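Long-range contacts in octenoyl-CoA reductase/carboxylase (Streptomyces sp., PDB 4A10), which probably catalyses the NADPH-dependent reduction and carboxylation of 2-octenoyl-CoA, and assembles as a homotetramer: residues His136-Pro141 against Leu185-His190; Ala71-Tyr76 against Gly114-Gly119; Asp45-Leu50 against Glu392-Cys397; His143-Glu148 against Gly158-Ala163. All coordinates share one frame; numbering follows the deposited sequence.

Interaction 1: His136-Pro141 against Leu185-His190; sequences HVIVHP and LPKPAH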
loop_
_atom_site.group_PDB
_atom_site.type_symbol
_atom_site.label_atom_id
_atom_site.label_comp_id
_atom_site.label_asym_id
_atom_site.label_seq_id
_atom_site.Cartn_x
_atom_site.Cartn_y
_atom_site.Cartn_z
ATOM N N HIS B 136 -24.373 -27.219 -3.696
ATOM C CA HIS B 136 -23.892 -26.776 -4.996
ATOM C C HIS B 136 -22.662 -25.890 -4.837
ATOM O O HIS B 136 -22.688 -24.889 -4.112
ATOM C CB HIS B 136 -25.006 -26.033 -5.741
ATOM C CG HIS B 136 -26.143 -26.923 -6.152
ATOM N ND1 HIS B 136 -27.126 -26.522 -7.034
ATOM C CD2 HIS B 136 -26.440 -28.203 -5.811
ATOM C CE1 HIS B 136 -27.976 -27.523 -7.217
ATOM N NE2 HIS B 136 -27.586 -28.549 -6.479
ATOM N N VAL B 137 -21.591 -26.285 -5.518
ATOM C CA VAL B 137 -20.291 -25.646 -5.372
ATOM C C VAL B 137 -19.637 -25.272 -6.695
ATOM O O VAL B 137 -19.985 -25.784 -7.761
ATOM C CB VAL B 137 -19.280 -26.529 -4.568
ATOM C CG1 VAL B 137 -19.746 -26.730 -3.138
ATOM C CG2 VAL B 137 -19.055 -27.878 -5.245
ATOM N N ILE B 138 -18.675 -24.370 -6.576
ATOM C CA ILE B 138 -17.720 -24.065 -7.597
ATOM C C ILE B 138 -16.366 -24.410 -6.977
ATOM O O ILE B 138 -16.184 -24.347 -5.738
ATOM C CB ILE B 138 -17.891 -22.578 -8.017
ATOM C CG1 ILE B 138 -18.349 -22.484 -9.453
ATOM C CG2 ILE B 138 -16.724 -21.648 -7.613
ATOM C CD1 ILE B 138 -19.809 -22.733 -9.535
ATOM N N VAL B 139 -15.437 -24.852 -7.822
ATOM C CA VAL B 139 -14.118 -25.199 -7.356
ATOM C C VAL B 139 -13.158 -24.334 -8.107
ATOM O O VAL B 139 -13.197 -24.296 -9.332
ATOM C CB VAL B 139 -13.734 -26.671 -7.618
ATOM C CG1 VAL B 139 -12.319 -26.923 -7.105
ATOM C CG2 VAL B 139 -14.717 -27.635 -6.954
ATOM N N HIS B 140 -12.309 -23.637 -7.354
ATOM C CA HIS B 140 -11.226 -22.871 -7.940
ATOM C C HIS B 140 -9.842 -23.570 -7.752
ATOM O O HIS B 140 -9.698 -24.464 -6.909
ATOM C CB HIS B 140 -11.251 -21.425 -7.413
ATOM C CG HIS B 140 -10.820 -21.291 -5.986
ATOM N ND1 HIS B 140 -9.503 -21.399 -5.595
ATOM C CD2 HIS B 140 -11.529 -21.045 -4.859
ATOM C CE1 HIS B 140 -9.416 -21.232 -4.288
ATOM N NE2 HIS B 140 -10.630 -21.003 -3.818
ATOM N N PRO B 141 -8.837 -23.189 -8.555
ATOM C CA PRO B 141 -7.588 -23.996 -8.596
ATOM C C PRO B 141 -6.557 -23.904 -7.463
ATOM O O PRO B 141 -5.647 -24.730 -7.443
ATOM C CB PRO B 141 -6.921 -23.574 -9.913
ATOM C CG PRO B 141 -7.641 -22.360 -10.367
ATOM C CD PRO B 141 -8.998 -22.366 -9.771
ATOM N N LEU B 185 -16.428 -22.872 -3.230
ATOM C CA LEU B 185 -17.316 -21.732 -2.994
ATOM C C LEU B 185 -18.727 -22.082 -3.444
ATOM O O LEU B 185 -18.882 -22.941 -4.317
ATOM C CB LEU B 185 -16.794 -20.465 -3.704
ATOM C CG LEU B 185 -15.497 -19.836 -3.180
ATOM C CD1 LEU B 185 -14.897 -18.877 -4.224
ATOM C CD2 LEU B 185 -15.717 -19.117 -1.827
ATOM N N PRO B 186 -19.753 -21.412 -2.864
ATOM C CA PRO B 186 -21.150 -21.619 -3.290
ATOM C C PRO B 186 -21.345 -21.271 -4.747
ATOM O O PRO B 186 -20.888 -20.193 -5.191
ATOM C CB PRO B 186 -21.966 -20.644 -2.430
ATOM C CG PRO B 186 -21.026 -19.970 -1.497
ATOM C CD PRO B 186 -19.628 -20.483 -1.719
ATOM N N LYS B 187 -21.986 -22.176 -5.494
ATOM C CA LYS B 187 -22.408 -21.893 -6.878
ATOM C C LYS B 187 -23.374 -20.681 -6.910
ATOM O O LYS B 187 -24.323 -20.647 -6.124
ATOM C CB LYS B 187 -23.087 -23.127 -7.501
ATOM C CG LYS B 187 -23.305 -23.038 -9.021
ATOM C CD LYS B 187 -24.196 -24.165 -9.554
ATOM C CE LYS B 187 -25.141 -23.689 -10.671
ATOM N NZ LYS B 187 -26.312 -22.897 -10.125
ATOM N N PRO B 188 -23.119 -19.682 -7.783
ATOM C CA PRO B 188 -24.114 -18.638 -8.122
ATOM C C PRO B 188 -25.417 -19.268 -8.594
ATOM O O PRO B 188 -25.448 -19.879 -9.674
ATOM C CB PRO B 188 -23.478 -17.939 -9.322
ATOM C CG PRO B 188 -22.049 -18.113 -9.140
ATOM C CD PRO B 188 -21.840 -19.435 -8.472
ATOM N N ALA B 189 -26.477 -19.132 -7.806
ATOM C CA ALA B 189 -27.727 -19.870 -8.060
ATOM C C ALA B 189 -28.349 -19.702 -9.467
ATOM O O ALA B 189 -28.911 -20.663 -10.009
ATOM C CB ALA B 189 -28.759 -19.588 -6.959
ATOM N N HIS B 190 -28.211 -18.515 -10.065
ATOM C CA HIS B 190 -28.857 -18.210 -11.342
ATOM C C HIS B 190 -28.171 -18.791 -12.587
ATOM O O HIS B 190 -28.752 -18.754 -13.683
ATOM C CB HIS B 190 -29.046 -16.697 -11.506
ATOM C CG HIS B 190 -27.763 -15.939 -11.676
ATOM N ND1 HIS B 190 -26.852 -15.780 -10.654
ATOM C CD2 HIS B 190 -27.242 -15.288 -12.744
ATOM C CE1 HIS B 190 -25.829 -15.063 -11.083
ATOM N NE2 HIS B 190 -26.040 -14.755 -12.350
HETATM O O HOH W 1 -27.315 -23.687 -7.623
#
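I138 and L185 face each other as a hydrogen-bonded antiparallel pair, joining strand 136-139 to strand 184-186 in the main sheet of the GroES-like domain. The evidence is reciprocal: I138 N lies 2.7 Å from L185 O, and L185 N lies 2.9 Å from I138 O. One more bond, K187 N to H136 O at 3.1 Å, carries the pairing past P186, whose CB points away from the partner strand. The side chains of I138 and L185 leave the same face of the sheet and slant over one another, with CG2 of I138 4.1 Å from CB of L185. The other branch of the isoleucine ends against K187, its CD1 3.5 Å from K187 CG, and also brushes the ring carbon CD of P188. K187 has CG anti to its backbone nitrogen (chi1 -168°), which lays the start of the lysine chain across I138 at about a right angle. Bends at chi3 and chi4 then carry the amino group away to P188 O, L191 O and G421 O. At the other end, H140 holds CG between its N and carbonyl carbon (chi1 72°). This brings ring atom CD2 within 4.1 Å of L185 CD1, while H140 NE2 is hydrogen-bonded to H365 on helix 365-376. L185 also packs on P149 of a second subunit. A water bridges H136 and K187: it lies in the plane of the imidazole, 2.9 Å from H136 ND1, and accepts from K187 NZ at 2.8 Å.

Interaction 2: Ala71-Tyr76 against Gly114-Gly119; sequences ASSINY and GSDCSG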
loop_
_atom_site.group_PDB
_atom_site.type_symbol
_atom_site.label_atom_id
_atom_site.label_comp_id
_atom_site.label_asym_id
_atom_site.label_seq_id
_atom_site.Cartn_x
_atom_site.Cartn_y
_atom_site.Cartn_z
ATOM N N ALA B 71 -19.941 -29.912 -14.536
ATOM C CA ALA B 71 -19.276 -29.296 -15.677
ATOM C C ALA B 71 -17.916 -28.767 -15.246
ATOM O O ALA B 71 -17.695 -28.456 -14.065
ATOM C CB ALA B 71 -20.123 -28.150 -16.271
ATOM N N SER B 72 -17.037 -28.653 -16.230
ATOM C CA SER B 72 -15.698 -28.126 -16.085
ATOM C C SER B 72 -15.427 -27.276 -17.330
ATOM O O SER B 72 -16.352 -26.893 -18.017
ATOM C CB SER B 72 -14.693 -29.275 -15.962
ATOM O OG SER B 72 -13.388 -28.776 -15.735
ATOM N N SER B 73 -14.169 -26.959 -17.602
ATOM C CA SER B 73 -13.843 -26.065 -18.692
ATOM C C SER B 73 -12.433 -26.397 -19.155
ATOM O O SER B 73 -11.685 -27.046 -18.430
ATOM C CB SER B 73 -13.931 -24.604 -18.214
ATOM O OG SER B 73 -12.686 -24.160 -17.669
ATOM N N ILE B 74 -12.072 -25.962 -20.359
ATOM C CA ILE B 74 -10.695 -26.120 -20.830
ATOM C C ILE B 74 -9.907 -24.882 -20.468
ATOM O O ILE B 74 -10.394 -23.755 -20.643
ATOM C CB ILE B 74 -10.608 -26.346 -22.357
ATOM C CG1 ILE B 74 -11.420 -27.583 -22.775
ATOM C CG2 ILE B 74 -9.127 -26.454 -22.821
ATOM C CD1 ILE B 74 -11.115 -28.873 -21.986
ATOM N N ASN B 75 -8.703 -25.101 -19.943
ATOM C CA ASN B 75 -7.782 -24.018 -19.663
ATOM C C ASN B 75 -6.473 -24.276 -20.371
ATOM O O ASN B 75 -6.204 -25.393 -20.814
ATOM C CB ASN B 75 -7.545 -23.878 -18.156
ATOM C CG ASN B 75 -8.747 -23.324 -17.437
ATOM O OD1 ASN B 75 -9.017 -22.128 -17.498
ATOM N ND2 ASN B 75 -9.482 -24.190 -16.741
ATOM N N TYR B 76 -5.649 -23.249 -20.478
ATOM C CA TYR B 76 -4.364 -23.445 -21.118
ATOM C C TYR B 76 -3.455 -24.410 -20.373
ATOM O O TYR B 76 -2.727 -25.147 -21.003
ATOM C CB TYR B 76 -3.686 -22.124 -21.440
ATOM C CG TYR B 76 -4.090 -21.634 -22.813
ATOM C CD1 TYR B 76 -3.605 -22.267 -23.962
ATOM C CD2 TYR B 76 -4.970 -20.556 -22.969
ATOM C CE1 TYR B 76 -3.978 -21.840 -25.233
ATOM C CE2 TYR B 76 -5.351 -20.104 -24.255
ATOM C CZ TYR B 76 -4.844 -20.754 -25.380
ATOM O OH TYR B 76 -5.200 -20.352 -26.657
ATOM N N GLY B 114 -7.808 -30.921 -15.273
ATOM C CA GLY B 114 -8.986 -30.094 -15.069
ATOM C C GLY B 114 -8.794 -29.242 -13.832
ATOM O O GLY B 114 -8.620 -29.758 -12.728
ATOM N N SER B 115 -8.828 -27.931 -14.031
ATOM C CA SER B 115 -8.446 -26.986 -12.994
ATOM C C SER B 115 -9.591 -26.098 -12.492
ATOM O O SER B 115 -9.383 -25.253 -11.610
ATOM C CB SER B 115 -7.270 -26.156 -13.494
ATOM O OG SER B 115 -6.116 -26.979 -13.666
ATOM N N ASP B 116 -10.787 -26.343 -13.037
ATOM C CA ASP B 116 -12.038 -25.632 -12.761
ATOM C C ASP B 116 -13.181 -26.616 -12.694
ATOM O O ASP B 116 -13.101 -27.693 -13.273
ATOM C CB ASP B 116 -12.394 -24.745 -13.960
ATOM C CG ASP B 116 -12.239 -23.302 -13.666
ATOM O OD1 ASP B 116 -12.366 -22.943 -12.479
ATOM O OD2 ASP B 116 -11.990 -22.539 -14.613
ATOM N N CYS B 117 -14.269 -26.243 -12.035
ATOM C CA CYS B 117 -15.491 -27.018 -12.157
ATOM C C CYS B 117 -16.628 -26.520 -11.293
ATOM O O CYS B 117 -16.441 -25.718 -10.376
ATOM C CB CYS B 117 -15.222 -28.517 -11.915
ATOM S SG CYS B 117 -15.459 -29.038 -10.209
ATOM N N SER B 118 -17.827 -27.006 -11.607
ATOM C CA SER B 118 -18.978 -26.796 -10.761
ATOM C C SER B 118 -19.586 -28.153 -10.514
ATOM O O SER B 118 -19.486 -29.046 -11.359
ATOM C CB SER B 118 -19.982 -25.837 -11.413
ATOM O OG SER B 118 -20.522 -26.355 -12.604
ATOM N N GLY B 119 -20.209 -28.322 -9.358
ATOM C CA GLY B 119 -20.762 -29.612 -9.022
ATOM C C GLY B 119 -21.463 -29.658 -7.688
ATOM O O GLY B 119 -21.830 -28.635 -7.117
#
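A71 and S118 form the regular part of this contact, an antiparallel hydrogen-bonded pair whose strands run 175° apart. S118 N reaches A71 O at 2.9 Å, while the return bond from A71 N to S118 O is weak. Their side chains share one face of the sheet, against helix 193-197, where S118 OG bonds to W193 O. The tightest point is next along: CA of S72 and CA of C117 approach to 4.1 Å, and OG of S72 gives its proton to D116 O at 2.7 Å. Turned opposite to the backbone N (chi1 -176°), the serine oxygen meets that carbonyl from above its plane and takes up the pairing where the regular bridge stops. An alanine here would remove the hydroxyl and would probably leave D116 O without this donor just where the strands begin to part. Beyond it the contact is looser, though still buried. S73 OG stands 3.5 Å and N75 ND2 3.7 Å from D116 OD2, with amide and carboxylate planes 50° apart, and neither S73 nor N75 hydrogen-bonds to D116. The stronger partners here lie outside, K408 NZ for S73 OG and L201 N for D116 OD1. N75 stands right before helix 76-83, its side chain about 7 Å from G232 of the NADP site. The arrangement, strand 64-73 paired to 117-124 with its end lying near residues that bind NADP, belongs to the beta core of the GroES-like domain in medium-chain dehydrogenases and reductases.

Interaction 3: Asp45-Leu50 against Glu392-Cys397; sequences DVRKSL and EAAEAC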
loop_
_atom_site.group_PDB
_atom_site.type_symbol
_atom_site.label_atom_id
_atom_site.label_comp_id
_atom_site.label_asym_id
_atom_site.label_seq_id
_atom_site.Cartn_x
_atom_site.Cartn_y
_atom_site.Cartn_z
ATOM N N ASP B 45 -0.233 -32.801 -31.206
ATOM C CA ASP B 45 -1.695 -32.863 -31.232
ATOM C C ASP B 45 -2.196 -33.446 -29.911
ATOM O O ASP B 45 -1.940 -34.602 -29.579
ATOM C CB ASP B 45 -2.183 -33.663 -32.451
ATOM C CG ASP B 45 -3.715 -33.663 -32.626
ATOM O OD1 ASP B 45 -4.482 -33.277 -31.708
ATOM O OD2 ASP B 45 -4.156 -34.089 -33.719
ATOM N N VAL B 46 -2.913 -32.606 -29.176
ATOM C CA VAL B 46 -3.410 -32.898 -27.842
ATOM C C VAL B 46 -4.342 -34.126 -27.773
ATOM O O VAL B 46 -4.395 -34.834 -26.756
ATOM C CB VAL B 46 -4.042 -31.604 -27.280
ATOM C CG1 VAL B 46 -5.473 -31.796 -26.834
ATOM C CG2 VAL B 46 -3.162 -31.011 -26.214
ATOM N N ARG B 47 -5.027 -34.392 -28.882
ATOM C CA ARG B 47 -5.900 -35.562 -29.031
ATOM C C ARG B 47 -5.135 -36.897 -29.090
ATOM O O ARG B 47 -5.726 -37.961 -28.904
ATOM C CB ARG B 47 -6.792 -35.404 -30.274
ATOM C CG ARG B 47 -7.657 -34.136 -30.263
ATOM C CD ARG B 47 -8.198 -33.755 -31.642
ATOM N NE ARG B 47 -7.127 -33.479 -32.605
ATOM C CZ ARG B 47 -7.317 -33.062 -33.854
ATOM N NH1 ARG B 47 -8.545 -32.839 -34.315
ATOM N NH2 ARG B 47 -6.269 -32.855 -34.645
ATOM N N LYS B 48 -3.828 -36.850 -29.333
ATOM C CA LYS B 48 -3.034 -38.083 -29.370
ATOM C C LYS B 48 -2.720 -38.636 -27.989
ATOM O O LYS B 48 -2.656 -39.860 -27.818
ATOM C CB LYS B 48 -1.729 -37.893 -30.146
ATOM C CG LYS B 48 -1.933 -37.435 -31.583
ATOM C CD LYS B 48 -0.694 -37.708 -32.440
ATOM C CE LYS B 48 -0.981 -37.405 -33.894
ATOM N NZ LYS B 48 -2.339 -37.898 -34.269
ATOM N N SER B 49 -2.501 -37.730 -27.029
ATOM C CA SER B 49 -2.092 -38.078 -25.675
ATOM C C SER B 49 -3.256 -38.259 -24.691
ATOM O O SER B 49 -3.149 -39.024 -23.719
ATOM C CB SER B 49 -1.093 -37.037 -25.132
ATOM O OG SER B 49 -1.627 -35.714 -25.120
ATOM N N LEU B 50 -4.358 -37.557 -24.942
ATOM C CA LEU B 50 -5.521 -37.584 -24.055
ATOM C C LEU B 50 -6.267 -38.918 -24.075
ATOM O O LEU B 50 -6.523 -39.487 -25.137
ATOM C CB LEU B 50 -6.476 -36.422 -24.371
ATOM C CG LEU B 50 -6.027 -35.037 -23.876
ATOM C CD1 LEU B 50 -6.946 -33.956 -24.389
ATOM C CD2 LEU B 50 -5.922 -34.977 -22.330
ATOM N N GLU B 392 -16.278 -35.757 -25.722
ATOM C CA GLU B 392 -15.583 -34.959 -26.727
ATOM C C GLU B 392 -14.576 -33.961 -26.106
ATOM O O GLU B 392 -14.187 -32.981 -26.747
ATOM C CB GLU B 392 -16.603 -34.228 -27.610
ATOM C CG GLU B 392 -17.575 -35.144 -28.367
ATOM C CD GLU B 392 -18.709 -34.385 -29.101
ATOM O OE1 GLU B 392 -18.507 -33.216 -29.520
ATOM O OE2 GLU B 392 -19.809 -34.974 -29.270
ATOM N N ALA B 393 -14.154 -34.211 -24.868
ATOM C CA ALA B 393 -13.268 -33.273 -24.162
ATOM C C ALA B 393 -11.897 -33.124 -24.824
ATOM O O ALA B 393 -11.303 -32.044 -24.790
ATOM C CB ALA B 393 -13.143 -33.623 -22.673
ATOM N N ALA B 394 -11.413 -34.179 -25.467
ATOM C CA ALA B 394 -10.171 -34.072 -26.230
ATOM C C ALA B 394 -10.264 -33.047 -27.380
ATOM O O ALA B 394 -9.323 -32.289 -27.624
ATOM C CB ALA B 394 -9.740 -35.434 -26.743
ATOM N N GLU B 395 -11.395 -33.020 -28.077
ATOM C CA GLU B 395 -11.574 -32.074 -29.192
ATOM C C GLU B 395 -11.764 -30.634 -28.677
ATOM O O GLU B 395 -11.341 -29.686 -29.320
ATOM C CB GLU B 395 -12.711 -32.526 -30.130
ATOM C CG GLU B 395 -13.351 -31.424 -31.009
ATOM C CD GLU B 395 -12.538 -31.041 -32.252
ATOM O OE1 GLU B 395 -11.525 -31.713 -32.572
ATOM O OE2 GLU B 395 -12.928 -30.053 -32.923
ATOM N N ALA B 396 -12.372 -30.475 -27.512
ATOM C CA ALA B 396 -12.455 -29.144 -26.894
ATOM C C ALA B 396 -11.057 -28.624 -26.542
ATOM O O ALA B 396 -10.761 -27.454 -26.741
ATOM C CB ALA B 396 -13.351 -29.177 -25.654
ATOM N N CYS B 397 -10.202 -29.502 -26.022
ATOM C CA CYS B 397 -8.795 -29.177 -25.797
ATOM C C CYS B 397 -8.039 -28.752 -27.069
ATOM O O CYS B 397 -7.242 -27.815 -27.041
ATOM C CB CYS B 397 -8.088 -30.357 -25.164
ATOM S SG CYS B 397 -6.605 -29.884 -24.288
#
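With CG anti to the carbonyl carbon (chi1 -76°), L50 sends CD1 onto the helix opposite, and C397, its SG anti to the backbone N (chi1 -158°), offers CB and SG in return. The motif is a short, weakly bonded helix, about 46-49, set against the first turns of helix 393-401, so that residues more than 340 positions apart meet within the enoyl reductase region. CD1 of L50 lies 3.7 Å from A394 CA and also touches A394 CB and C397 CB. V46 completes the apolar seam, CG1 standing 3.4 Å from C397 SG. Its distance to C397 CB is just as short, tighter than usual for two carbons, and with V46 chi1 at 125°, off a staggered position, some local strain is possible. Helix 76-83 borders the same seam, A82 touching V46 and L50.

Toward the outside the contact turns polar. R47 lays CG 3.6 Å from A394 O, and its guanidinium meets D45 side-on with two nitrogens: NE to OD1 at 2.8 Å and NH2 to OD2 at 2.6 Å. D45 OD1 also accepts from R47 N, the bond that caps the short helix, so one oxygen holds both backbone and side chain of the arginine. R47 and E395 run side by side, and a long salt bridge ends the network, R47 NH1 standing 3.6 Å from E395 OE1.

Interaction 4: His143-Glu148 against Gly158-Ala163; sequences HVDEQE and GTEQRA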
loop_
_atom_site.group_PDB
_atom_site.type_symbol
_atom_site.label_atom_id
_atom_site.label_comp_id
_atom_site.label_asym_id
_atom_site.label_seq_id
_atom_site.Cartn_x
_atom_site.Cartn_y
_atom_site.Cartn_z
ATOM N N HIS B 143 -4.781 -24.846 -4.609
ATOM C CA HIS B 143 -4.625 -26.010 -3.740
ATOM C C HIS B 143 -3.424 -25.699 -2.847
ATOM O O HIS B 143 -2.272 -25.780 -3.288
ATOM C CB HIS B 143 -4.341 -27.221 -4.635
ATOM C CG HIS B 143 -4.331 -28.543 -3.923
ATOM N ND1 HIS B 143 -3.315 -28.929 -3.077
ATOM C CD2 HIS B 143 -5.182 -29.594 -3.993
ATOM C CE1 HIS B 143 -3.557 -30.150 -2.627
ATOM N NE2 HIS B 143 -4.679 -30.579 -3.178
ATOM N N VAL B 144 -3.699 -25.317 -1.604
ATOM C CA VAL B 144 -2.692 -24.707 -0.753
ATOM C C VAL B 144 -2.640 -25.405 0.589
ATOM O O VAL B 144 -3.569 -26.125 0.966
ATOM C CB VAL B 144 -2.909 -23.150 -0.550
ATOM C CG1 VAL B 144 -3.144 -22.408 -1.885
ATOM C CG2 VAL B 144 -4.040 -22.844 0.442
ATOM N N ASP B 145 -1.539 -25.164 1.300
ATOM C CA ASP B 145 -1.303 -25.669 2.649
ATOM C C ASP B 145 -1.622 -24.590 3.692
ATOM O O ASP B 145 -0.845 -23.659 3.914
ATOM C CB ASP B 145 0.166 -26.071 2.770
ATOM C CG ASP B 145 0.436 -26.951 3.946
ATOM O OD1 ASP B 145 0.038 -26.624 5.084
ATOM O OD2 ASP B 145 1.073 -27.998 3.720
ATOM N N GLU B 146 -2.750 -24.767 4.368
ATOM C CA GLU B 146 -3.256 -23.838 5.374
ATOM C C GLU B 146 -2.466 -23.896 6.683
ATOM O O GLU B 146 -2.732 -23.135 7.621
ATOM C CB GLU B 146 -4.724 -24.171 5.645
ATOM C CG GLU B 146 -5.615 -24.250 4.392
ATOM C CD GLU B 146 -5.505 -25.571 3.625
ATOM O OE1 GLU B 146 -4.614 -26.407 3.929
ATOM O OE2 GLU B 146 -6.319 -25.768 2.688
ATOM N N GLN B 147 -1.477 -24.779 6.743
ATOM C CA GLN B 147 -0.603 -24.855 7.904
ATOM C C GLN B 147 0.645 -23.974 7.795
ATOM O O GLN B 147 1.238 -23.592 8.813
ATOM C CB GLN B 147 -0.165 -26.285 8.133
ATOM C CG GLN B 147 -0.915 -27.003 9.201
ATOM C CD GLN B 147 -0.270 -28.352 9.520
ATOM O OE1 GLN B 147 -0.818 -29.385 9.177
ATOM N NE2 GLN B 147 0.912 -28.330 10.150
ATOM N N GLU B 148 1.055 -23.717 6.559
ATOM C CA GLU B 148 2.173 -22.858 6.212
ATOM C C GLU B 148 1.913 -21.389 6.612
ATOM O O GLU B 148 0.861 -20.848 6.305
ATOM C CB GLU B 148 2.350 -22.920 4.686
ATOM C CG GLU B 148 3.722 -23.311 4.204
ATOM C CD GLU B 148 3.954 -22.966 2.730
ATOM O OE1 GLU B 148 3.117 -23.321 1.871
ATOM O OE2 GLU B 148 4.984 -22.327 2.433
ATOM N N GLY B 158 2.393 -19.248 -0.406
ATOM C CA GLY B 158 2.924 -20.448 0.249
ATOM C C GLY B 158 3.836 -21.219 -0.677
ATOM O O GLY B 158 3.647 -21.196 -1.881
ATOM N N THR B 159 4.849 -21.879 -0.124
ATOM C CA THR B 159 5.693 -22.776 -0.916
ATOM C C THR B 159 4.919 -24.002 -1.442
ATOM O O THR B 159 5.195 -24.481 -2.539
ATOM C CB THR B 159 6.989 -23.158 -0.155
ATOM O OG1 THR B 159 7.935 -22.093 -0.311
ATOM C CG2 THR B 159 7.620 -24.430 -0.696
ATOM N N GLU B 160 3.923 -24.469 -0.691
ATOM C CA GLU B 160 3.127 -25.621 -1.121
ATOM C C GLU B 160 1.965 -25.280 -2.058
ATOM O O GLU B 160 1.231 -26.173 -2.486
ATOM C CB GLU B 160 2.618 -26.415 0.092
ATOM C CG GLU B 160 3.728 -26.940 1.037
ATOM C CD GLU B 160 4.800 -27.759 0.319
ATOM O OE1 GLU B 160 4.485 -28.445 -0.682
ATOM O OE2 GLU B 160 5.969 -27.702 0.754
ATOM N N GLN B 161 1.811 -24.004 -2.405
ATOM C CA GLN B 161 0.720 -23.588 -3.307
ATOM C C GLN B 161 0.822 -24.315 -4.657
ATOM O O GLN B 161 1.884 -24.373 -5.275
ATOM C CB GLN B 161 0.682 -22.051 -3.455
ATOM C CG GLN B 161 -0.332 -21.518 -4.479
ATOM C CD GLN B 161 0.175 -21.604 -5.900
ATOM O OE1 GLN B 161 -0.430 -22.266 -6.749
ATOM N NE2 GLN B 161 1.307 -20.949 -6.171
ATOM N N ARG B 162 -0.285 -24.886 -5.097
ATOM C CA ARG B 162 -0.322 -25.642 -6.358
ATOM C C ARG B 162 -1.595 -25.365 -7.136
ATOM O O ARG B 162 -2.602 -25.006 -6.551
ATOM C CB ARG B 162 -0.202 -27.142 -6.080
ATOM C CG ARG B 162 1.216 -27.587 -5.800
ATOM C CD ARG B 162 1.307 -29.089 -5.422
ATOM N NE ARG B 162 2.695 -29.464 -5.167
ATOM C CZ ARG B 162 3.310 -29.345 -3.989
ATOM N NH1 ARG B 162 2.663 -28.869 -2.932
ATOM N NH2 ARG B 162 4.575 -29.703 -3.860
ATOM N N ALA B 163 -1.536 -25.528 -8.458
ATOM C CA ALA B 163 -2.717 -25.462 -9.291
ATOM C C ALA B 163 -3.371 -26.846 -9.339
ATOM O O ALA B 163 -2.724 -27.823 -9.721
ATOM C CB ALA B 163 -2.350 -24.965 -10.702
HETATM O O HOH W 2 -0.519 -28.082 -2.572
#
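E148 reaches across to T159 and E160 with a side chain extended beyond CG. CB and CG only span the gap, and the contact starts at CD, 3.2 Å from T159 N. Here the carboxylate divides. OE2 takes the T159 N-H on its syn lone pair at 2.6 Å and also lies against T159 CB. OE1 takes the E160 N-H at 2.9 Å in a nearly straight bond (173°) that arrives from above the carboxylate plane, and it rests 3.3 Å from G158 CA, where any CB would clash with it. An alanine at this position would remove both oxygens and would probably leave the amides of T159 and E160 without their acceptors, freeing the 158-160 turn to shift. The two segments flank the loop that joins the short antiparallel strands 142-143 and 162-163 of the GroES-like domain: H143 and R162 form a hydrogen-bonded pair, R162 N to H143 O at 2.8 Å, and a type I turn spans D145 to E148. D145 OD1 accepts from Q147 N on its anti lone pair, an Asx turn, while OD2 makes salt bridges to R129 and R130 of a second subunit. D145 and E160 lie side by side, CB to CB 3.6 Å, and E160 then bends at chi2 toward R162. E160 OE1 meets R162 NH1 at 2.9 Å in the guanidinium plane, and a water at the guanidinium edge, also in its plane, donates to both H143 O and E160 O.

Interactions 1 and 2 share one sheet: strand 136-139 pairs with 184-186 on one edge and with 117-124 on the other, as V137 N to G119 O and V139 N to C117 O, both 2.9 Å, indicate. Interaction 3 touches interaction 2 through I74, whose CG1 is 3.8 Å from A396 CB. Interaction 4 begins just after segment 136-141 in the chain, yet its centre lies 21 Å from that of interaction 1 and 30 Å from that of interaction 3. All four contacts lie near residues that bind NADP: the side chains of N75 and H140 are about 8 and 9 Å from that of T205, that of V46 about 8 Å from that of W80, and that of Q161 about 4 Å from that of H361.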